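PDB 4DIM: phosphoribosylglycinamide synthetase from Anaerococcus prevotii, which probably binds ATP and a divalent metal ion and acts as a ligase of the ATP-grasp kind. Local coordinates for residues K112-T124 with K243-L255. Sequence-based numbering, arbitrary orientation.
Sequences KMKEAFKKYNVNT and KTEVKKAIKALGL
Ala252 fits its CB between helix 112-120 and the loop that follows it, meeting Tyr120 CB at 3.5 Å and, more distantly, Val122 CG2 and the edge of the Phe117 ring. The two helix axes come within 9.2 Å at an angle of 114°, with the small residues Ala116, Ala249 and Ala252 at the crossing. Phe117 puts CE1 against Leu253 CD1 (3.7 Å) and Ala249 CB; Val122 CG1 covers the centre of one ring face. The other Leu253 methyl, CD2, lies 3.9 Å from selenomethionine Met113 CG, and Leu253 also touches Met106 of helix 101-108.

Beside this apolar part sits a buried polar grip. Glu245 bends at chi2 (-43°) and offers OE1 to Asn123 N, 2.8 Å away and almost straight at 171°; its carboxylate stacks on the Asn123 amide, whose ND2 bonds to Val271 O. An alanine here in place of Glu245 would probably leave Asn123 N without this acceptor and Lys248 without the nearby carboxylate, and uncover the stacked face of the Asn123 amide. The solvent side is looser. There partly exposed Lys248 bends at chi3, letting NZ bond Asn121 O at 2.7 Å, and forms a weak salt bridge to Glu245. On the exposed flank, Ala252 CA makes an off-centre CH-pi contact with the Tyr120 ring, 4.0 Å from its centroid.

Asn121, with positive phi, ends its helix in a Schellman motif and turns the chain to strand 270-277, where Asn123 pairs with Ile273 through the backbone. Gly254 closes helix 236-253 in the same way, so two Schellman-capped helices pack across each other within the ATP-grasp domain, the loop after helix 110-120 joining strand 270-277.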
ATOM      1  N   LYS A 112     -18.665   4.207  -3.727  1.00101.18           N
ATOM      2  CA  LYS A 112     -18.393   4.428  -5.148  1.00101.67           C
ATOM      3  C   LYS A 112     -17.583   3.304  -5.755  1.00100.20           C
ATOM      4  O   LYS A 112     -17.772   2.983  -6.931  1.00102.50           O
ATOM      5  CB  LYS A 112     -17.617   5.736  -5.376  1.00107.30           C
ATOM      6  CG  LYS A 112     -18.395   7.040  -5.234  1.00120.74           C
ATOM      7  CD  LYS A 112     -17.478   8.262  -5.550  1.00127.31           C
ATOM      8  CE  LYS A 112     -17.872   9.553  -4.836  1.00136.83           C
ATOM      9  NZ  LYS A 112     -18.926  10.310  -5.559  1.00143.73           N
HETATM   10  N   MSE A 113     -16.640   2.744  -4.975  1.00 88.68           N
HETATM   11  CA  MSE A 113     -15.807   1.615  -5.404  1.00 82.67           C
HETATM   12  C   MSE A 113     -16.654   0.379  -5.568  1.00 84.18           C
HETATM   13  O   MSE A 113     -16.558  -0.307  -6.578  1.00 85.89           O
HETATM   14  CB  MSE A 113     -14.682   1.330  -4.373  1.00 81.77           C
HETATM   15  CG  MSE A 113     -13.512   0.520  -4.947  1.00 86.11           C
HETATM   16 SE   MSE A 113     -12.354  -0.355  -3.643  0.82 89.38          SE
HETATM   17  CE  MSE A 113     -13.671  -1.483  -2.712  1.00 83.32           C
ATOM     18  N   LYS A 114     -17.494   0.094  -4.587  1.00 79.25           N
ATOM     19  CA  LYS A 114     -18.331  -1.111  -4.599  1.00 79.35           C
ATOM     20  C   LYS A 114     -19.458  -1.006  -5.638  1.00 88.61           C
ATOM     21  O   LYS A 114     -20.011  -2.034  -6.042  1.00 91.77           O
ATOM     22  CB  LYS A 114     -18.907  -1.374  -3.186  1.00 79.37           C
ATOM     23  CG  LYS A 114     -17.834  -1.616  -2.122  1.00 95.67           C
ATOM     24  CD  LYS A 114     -17.553  -3.068  -1.817  1.00107.79           C
ATOM     25  CE  LYS A 114     -16.757  -3.233  -0.530  1.00124.16           C
ATOM     26  NZ  LYS A 114     -15.520  -4.060  -0.691  1.00126.55           N
ATOM     27  N   GLU A 115     -19.810   0.225  -6.044  1.00 86.18           N
ATOM     28  CA  GLU A 115     -20.826   0.501  -7.054  1.00 88.34           C
ATOM     29  C   GLU A 115     -20.258   0.130  -8.440  1.00 92.41           C
ATOM     30  O   GLU A 115     -20.954  -0.432  -9.282  1.00 94.54           O
ATOM     31  CB  GLU A 115     -21.243   1.988  -6.992  1.00 91.71           C
ATOM     32  CG  GLU A 115     -22.502   2.315  -7.783  1.00112.87           C
ATOM     33  CD  GLU A 115     -22.827   3.792  -7.941  1.00149.35           C
ATOM     34  OE1 GLU A 115     -21.890   4.597  -8.154  1.00156.67           O
ATOM     35  OE2 GLU A 115     -24.033   4.133  -7.917  1.00143.00           O
ATOM     36  N   ALA A 116     -18.988   0.461  -8.660  1.00 86.48           N
ATOM     37  CA  ALA A 116     -18.277   0.131  -9.883  1.00 87.28           C
ATOM     38  C   ALA A 116     -18.058  -1.360  -9.974  1.00 89.34           C
ATOM     39  O   ALA A 116     -18.230  -1.946 -11.031  1.00 92.86           O
ATOM     40  CB  ALA A 116     -16.943   0.858  -9.918  1.00 88.16           C
ATOM     41  N   PHE A 117     -17.678  -1.979  -8.878  1.00 81.14           N
ATOM     42  CA  PHE A 117     -17.478  -3.419  -8.838  1.00 78.66           C
ATOM     43  C   PHE A 117     -18.769  -4.176  -9.100  1.00 85.45           C
ATOM     44  O   PHE A 117     -18.680  -5.207  -9.747  1.00 87.12           O
ATOM     45  CB  PHE A 117     -16.863  -3.828  -7.493  1.00 77.16           C
ATOM     46  CG  PHE A 117     -15.439  -3.366  -7.231  1.00 77.37           C
ATOM     47  CD1 PHE A 117     -14.684  -2.747  -8.230  1.00 82.18           C
ATOM     48  CD2 PHE A 117     -14.790  -3.697  -6.047  1.00 75.60           C
ATOM     49  CE1 PHE A 117     -13.342  -2.399  -8.001  1.00 82.13           C
ATOM     50  CE2 PHE A 117     -13.454  -3.386  -5.851  1.00 77.56           C
ATOM     51  CZ  PHE A 117     -12.744  -2.721  -6.817  1.00 76.44           C
ATOM     52  N   LYS A 118     -19.973  -3.686  -8.697  1.00 83.61           N
ATOM     53  CA  LYS A 118     -21.181  -4.451  -9.070  1.00 84.40           C
ATOM     54  C   LYS A 118     -21.430  -4.315 -10.575  1.00 89.16           C
ATOM     55  O   LYS A 118     -21.694  -5.323 -11.236  1.00 93.24           O
ATOM     56  CB  LYS A 118     -22.457  -4.057  -8.258  1.00 86.27           C
ATOM     57  CG  LYS A 118     -22.928  -2.600  -8.360  1.00108.33           C
ATOM     58  CD  LYS A 118     -24.431  -2.415  -8.050  1.00130.71           C
ATOM     59  CE  LYS A 118     -24.968  -3.086  -6.791  1.00141.87           C
ATOM     60  NZ  LYS A 118     -26.385  -2.686  -6.507  1.00147.13           N
ATOM     61  N   LYS A 119     -21.246  -3.091 -11.110  1.00 82.82           N
ATOM     62  CA  LYS A 119     -21.474  -2.713 -12.509  1.00 85.20           C
ATOM     63  C   LYS A 119     -20.569  -3.498 -13.465  1.00 89.76           C
ATOM     64  O   LYS A 119     -21.031  -4.006 -14.489  1.00 91.31           O
ATOM     65  CB  LYS A 119     -21.217  -1.203 -12.673  1.00 87.34           C
ATOM     66  CG  LYS A 119     -21.488  -0.666 -14.054  1.00 93.54           C
ATOM     67  CD  LYS A 119     -20.921   0.731 -14.244  1.00 92.80           C
ATOM     68  CE  LYS A 119     -21.000   1.134 -15.699  1.00 98.01           C
ATOM     69  NZ  LYS A 119     -20.476   2.504 -15.916  1.00119.74           N
ATOM     70  N   TYR A 120     -19.280  -3.563 -13.120  1.00 84.66           N
ATOM     71  CA  TYR A 120     -18.238  -4.260 -13.883  1.00 84.60           C
ATOM     72  C   TYR A 120     -18.014  -5.698 -13.383  1.00 89.32           C
ATOM     73  O   TYR A 120     -17.176  -6.411 -13.956  1.00 89.64           O
ATOM     74  CB  TYR A 120     -16.924  -3.452 -13.863  1.00 83.59           C
ATOM     75  CG  TYR A 120     -17.016  -2.221 -14.737  1.00 86.43           C
ATOM     76  CD1 TYR A 120     -16.942  -2.322 -16.120  1.00 91.35           C
ATOM     77  CD2 TYR A 120     -17.336  -0.982 -14.199  1.00 87.06           C
ATOM     78  CE1 TYR A 120     -17.138  -1.215 -16.941  1.00 94.61           C
ATOM     79  CE2 TYR A 120     -17.414   0.151 -15.000  1.00 91.08           C
ATOM     80  CZ  TYR A 120     -17.360   0.024 -16.379  1.00 99.73           C
ATOM     81  OH  TYR A 120     -17.550   1.092 -17.223  1.00103.69           O
ATOM     82  N   ASN A 121     -18.815  -6.156 -12.390  1.00 85.24           N
ATOM     83  CA  ASN A 121     -18.805  -7.528 -11.902  1.00 84.54           C
ATOM     84  C   ASN A 121     -17.421  -7.947 -11.400  1.00 88.15           C
ATOM     85  O   ASN A 121     -16.818  -8.907 -11.889  1.00 88.61           O
ATOM     86  CB  ASN A 121     -19.303  -8.494 -13.018  1.00 85.43           C
ATOM     87  CG  ASN A 121     -19.553  -9.907 -12.530  1.00 95.94           C
ATOM     88  OD1 ASN A 121     -19.835 -10.159 -11.356  1.00 97.45           O
ATOM     89  ND2 ASN A 121     -19.430 -10.862 -13.395  1.00 94.97           N
ATOM     90  N   VAL A 122     -16.925  -7.212 -10.434  1.00 84.43           N
ATOM     91  CA  VAL A 122     -15.648  -7.495  -9.780  1.00 83.77           C
ATOM     92  C   VAL A 122     -15.960  -8.134  -8.447  1.00 82.79           C
ATOM     93  O   VAL A 122     -16.818  -7.637  -7.737  1.00 80.37           O
ATOM     94  CB  VAL A 122     -14.806  -6.197  -9.636  1.00 88.63           C
ATOM     95  CG1 VAL A 122     -13.616  -6.389  -8.684  1.00 87.24           C
ATOM     96  CG2 VAL A 122     -14.324  -5.726 -11.012  1.00 90.84           C
ATOM     97  N   ASN A 123     -15.277  -9.226  -8.113  1.00 80.86           N
ATOM     98  CA  ASN A 123     -15.450  -9.925  -6.842  1.00 81.42           C
ATOM     99  C   ASN A 123     -15.035  -9.053  -5.724  1.00 86.96           C
ATOM    100  O   ASN A 123     -13.886  -8.590  -5.672  1.00 85.39           O
ATOM    101  CB  ASN A 123     -14.625 -11.204  -6.761  1.00 88.25           C
ATOM    102  CG  ASN A 123     -15.031 -12.299  -7.677  1.00 93.52           C
ATOM    103  OD1 ASN A 123     -16.074 -12.250  -8.325  1.00 96.87           O
ATOM    104  ND2 ASN A 123     -14.186 -13.300  -7.760  1.00 95.75           N
ATOM    105  N   THR A 124     -15.983  -8.800  -4.844  1.00 87.08           N
ATOM    106  CA  THR A 124     -15.783  -7.985  -3.664  1.00 87.40           C
ATOM    107  C   THR A 124     -16.921  -8.293  -2.666  1.00 93.44           C
ATOM    108  O   THR A 124     -17.975  -8.793  -3.092  1.00 92.99           O
ATOM    109  CB  THR A 124     -15.788  -6.504  -4.104  1.00100.13           C
ATOM    110  OG1 THR A 124     -15.193  -5.706  -3.072  1.00100.52           O
ATOM    111  CG2 THR A 124     -17.235  -6.004  -4.464  1.00 99.29           C
ATOM    112  N   LYS A 243      -4.898 -12.042 -10.869  1.00 79.26           N
ATOM    113  CA  LYS A 243      -4.579 -11.323 -12.101  1.00 80.12           C
ATOM    114  C   LYS A 243      -5.867 -10.902 -12.811  1.00 86.96           C
ATOM    115  O   LYS A 243      -5.975  -9.779 -13.298  1.00 87.70           O
ATOM    116  CB  LYS A 243      -3.717 -12.207 -13.057  1.00 83.49           C
ATOM    117  CG  LYS A 243      -2.232 -12.312 -12.654  1.00 97.55           C
ATOM    118  CD  LYS A 243      -1.407 -13.334 -13.394  1.00107.86           C
ATOM    119  CE  LYS A 243      -0.004 -13.400 -12.815  1.00107.87           C
ATOM    120  NZ  LYS A 243       0.871 -14.378 -13.541  1.00112.32           N
ATOM    121  N   THR A 244      -6.862 -11.789 -12.803  1.00 84.30           N
ATOM    122  CA  THR A 244      -8.129 -11.515 -13.427  1.00 85.58           C
ATOM    123  C   THR A 244      -8.878 -10.401 -12.711  1.00 88.96           C
ATOM    124  O   THR A 244      -9.351  -9.484 -13.389  1.00 91.34           O
ATOM    125  CB  THR A 244      -8.979 -12.780 -13.491  1.00 93.47           C
ATOM    126  OG1 THR A 244      -8.382 -13.671 -14.447  1.00 92.19           O
ATOM    127  CG2 THR A 244     -10.433 -12.485 -13.889  1.00 93.20           C
ATOM    128  N   GLU A 245      -9.057 -10.497 -11.373  1.00 81.75           N
ATOM    129  CA  GLU A 245      -9.840  -9.487 -10.650  1.00 80.05           C
ATOM    130  C   GLU A 245      -9.127  -8.152 -10.618  1.00 79.98           C
ATOM    131  O   GLU A 245      -9.793  -7.128 -10.730  1.00 79.94           O
ATOM    132  CB  GLU A 245     -10.172  -9.920  -9.214  1.00 80.73           C
ATOM    133  CG  GLU A 245     -11.101 -11.105  -9.059  1.00 95.79           C
ATOM    134  CD  GLU A 245     -12.318 -11.154  -9.964  1.00112.11           C
ATOM    135  OE1 GLU A 245     -13.253 -10.364  -9.720  1.00 85.97           O
ATOM    136  OE2 GLU A 245     -12.362 -12.003 -10.887  1.00103.44           O
ATOM    137  N   VAL A 246      -7.792  -8.139 -10.445  1.00 72.01           N
ATOM    138  CA  VAL A 246      -7.082  -6.869 -10.411  1.00 69.97           C
ATOM    139  C   VAL A 246      -7.216  -6.156 -11.770  1.00 76.04           C
ATOM    140  O   VAL A 246      -7.531  -4.979 -11.797  1.00 75.06           O
ATOM    141  CB  VAL A 246      -5.609  -7.067  -9.995  1.00 72.79           C
ATOM    142  CG1 VAL A 246      -4.773  -5.817 -10.269  1.00 71.91           C
ATOM    143  CG2 VAL A 246      -5.518  -7.483  -8.522  1.00 70.91           C
ATOM    144  N   LYS A 247      -7.008  -6.866 -12.894  1.00 77.69           N
ATOM    145  CA  LYS A 247      -7.169  -6.258 -14.237  1.00 80.00           C
ATOM    146  C   LYS A 247      -8.596  -5.708 -14.443  1.00 84.41           C
ATOM    147  O   LYS A 247      -8.759  -4.618 -15.009  1.00 86.56           O
ATOM    148  CB  LYS A 247      -6.833  -7.259 -15.343  1.00 83.65           C
ATOM    149  CG  LYS A 247      -5.329  -7.463 -15.543  1.00 84.52           C
ATOM    150  CD  LYS A 247      -5.034  -8.445 -16.727  1.00 90.91           C
ATOM    151  CE  LYS A 247      -3.563  -8.785 -16.909  1.00107.83           C
ATOM    152  NZ  LYS A 247      -3.090  -9.845 -15.954  1.00120.57           N
ATOM    153  N   LYS A 248      -9.615  -6.449 -13.960  1.00 77.85           N
ATOM    154  CA  LYS A 248     -10.996  -6.007 -14.035  1.00 77.88           C
ATOM    155  C   LYS A 248     -11.231  -4.744 -13.214  1.00 83.04           C
ATOM    156  O   LYS A 248     -11.937  -3.838 -13.665  1.00 85.69           O
ATOM    157  CB  LYS A 248     -11.944  -7.100 -13.534  1.00 79.43           C
ATOM    158  CG  LYS A 248     -12.217  -8.183 -14.511  1.00 87.07           C
ATOM    159  CD  LYS A 248     -12.799  -9.414 -13.865  1.00 92.63           C
ATOM    160  CE  LYS A 248     -14.181  -9.200 -13.364  1.00 90.87           C
ATOM    161  NZ  LYS A 248     -14.757 -10.447 -12.827  1.00104.79           N
ATOM    162  N   ALA A 249     -10.685  -4.706 -11.989  1.00 77.77           N
ATOM    163  CA  ALA A 249     -10.826  -3.583 -11.041  1.00 75.08           C
ATOM    164  C   ALA A 249     -10.158  -2.341 -11.541  1.00 79.61           C
ATOM    165  O   ALA A 249     -10.677  -1.242 -11.395  1.00 81.41           O
ATOM    166  CB  ALA A 249     -10.212  -3.959  -9.735  1.00 72.53           C
ATOM    167  N   ILE A 250      -8.973  -2.507 -12.089  1.00 74.84           N
ATOM    168  CA  ILE A 250      -8.226  -1.395 -12.652  1.00 73.91           C
ATOM    169  C   ILE A 250      -9.074  -0.699 -13.669  1.00 78.54           C
ATOM    170  O   ILE A 250      -9.176   0.527 -13.643  1.00 79.82           O
ATOM    171  CB  ILE A 250      -6.881  -1.895 -13.248  1.00 75.44           C
ATOM    172  CG1 ILE A 250      -5.865  -2.132 -12.084  1.00 72.24           C
ATOM    173  CG2 ILE A 250      -6.329  -0.908 -14.265  1.00 76.19           C
ATOM    174  CD1 ILE A 250      -4.752  -3.020 -12.427  1.00 81.46           C
ATOM    175  N   LYS A 251      -9.710  -1.466 -14.532  1.00 77.30           N
ATOM    176  CA  LYS A 251     -10.555  -0.904 -15.577  1.00 81.24           C
ATOM    177  C   LYS A 251     -11.907  -0.433 -15.004  1.00 87.61           C
ATOM    178  O   LYS A 251     -12.286   0.696 -15.308  1.00 89.46           O
ATOM    179  CB  LYS A 251     -10.747  -1.873 -16.739  1.00 86.27           C
ATOM    180  CG  LYS A 251     -11.077  -1.133 -18.057  1.00107.09           C
ATOM    181  CD  LYS A 251     -10.435  -1.752 -19.334  1.00115.68           C
ATOM    182  CE  LYS A 251     -10.119  -0.724 -20.415  1.00118.78           C
ATOM    183  NZ  LYS A 251     -11.330  -0.283 -21.187  1.00127.76           N
ATOM    184  N   ALA A 252     -12.561  -1.201 -14.087  1.00 84.18           N
ATOM    185  CA  ALA A 252     -13.830  -0.776 -13.414  1.00 85.11           C
ATOM    186  C   ALA A 252     -13.733   0.631 -12.786  1.00 94.15           C
ATOM    187  O   ALA A 252     -14.696   1.402 -12.812  1.00 99.13           O
ATOM    188  CB  ALA A 252     -14.235  -1.770 -12.321  1.00 83.62           C
ATOM    189  N   LEU A 253     -12.571   0.950 -12.241  1.00 89.97           N
ATOM    190  CA  LEU A 253     -12.277   2.213 -11.588  1.00 89.81           C
ATOM    191  C   LEU A 253     -11.544   3.239 -12.479  1.00 94.11           C
ATOM    192  O   LEU A 253     -11.421   4.392 -12.065  1.00 95.44           O
ATOM    193  CB  LEU A 253     -11.420   1.901 -10.366  1.00 87.19           C
ATOM    194  CG  LEU A 253     -12.098   1.066  -9.300  1.00 91.50           C
ATOM    195  CD1 LEU A 253     -11.085   0.552  -8.349  1.00 89.36           C
ATOM    196  CD2 LEU A 253     -13.143   1.870  -8.549  1.00 95.55           C
ATOM    197  N   GLY A 254     -11.054   2.838 -13.651  1.00 89.96           N
ATOM    198  CA  GLY A 254     -10.389   3.753 -14.571  1.00 91.06           C
ATOM    199  C   GLY A 254      -8.994   4.198 -14.172  1.00 93.28           C
ATOM    200  O   GLY A 254      -8.586   5.319 -14.503  1.00 93.56           O
ATOM    201  N   LEU A 255      -8.236   3.319 -13.489  1.00 86.43           N
ATOM    202  CA  LEU A 255      -6.888   3.667 -13.097  1.00 85.97           C
ATOM    203  C   LEU A 255      -5.951   3.592 -14.280  1.00 90.17           C
ATOM    204  O   LEU A 255      -6.079   2.673 -15.079  1.00 92.31           O
ATOM    205  CB  LEU A 255      -6.358   2.758 -11.992  1.00 84.58           C
ATOM    206  CG  LEU A 255      -6.806   3.059 -10.581  1.00 90.81           C
ATOM    207  CD1 LEU A 255      -8.133   2.450 -10.327  1.00 93.69           C
ATOM    208  CD2 LEU A 255      -5.866   2.458  -9.589  1.00 93.80           C
TER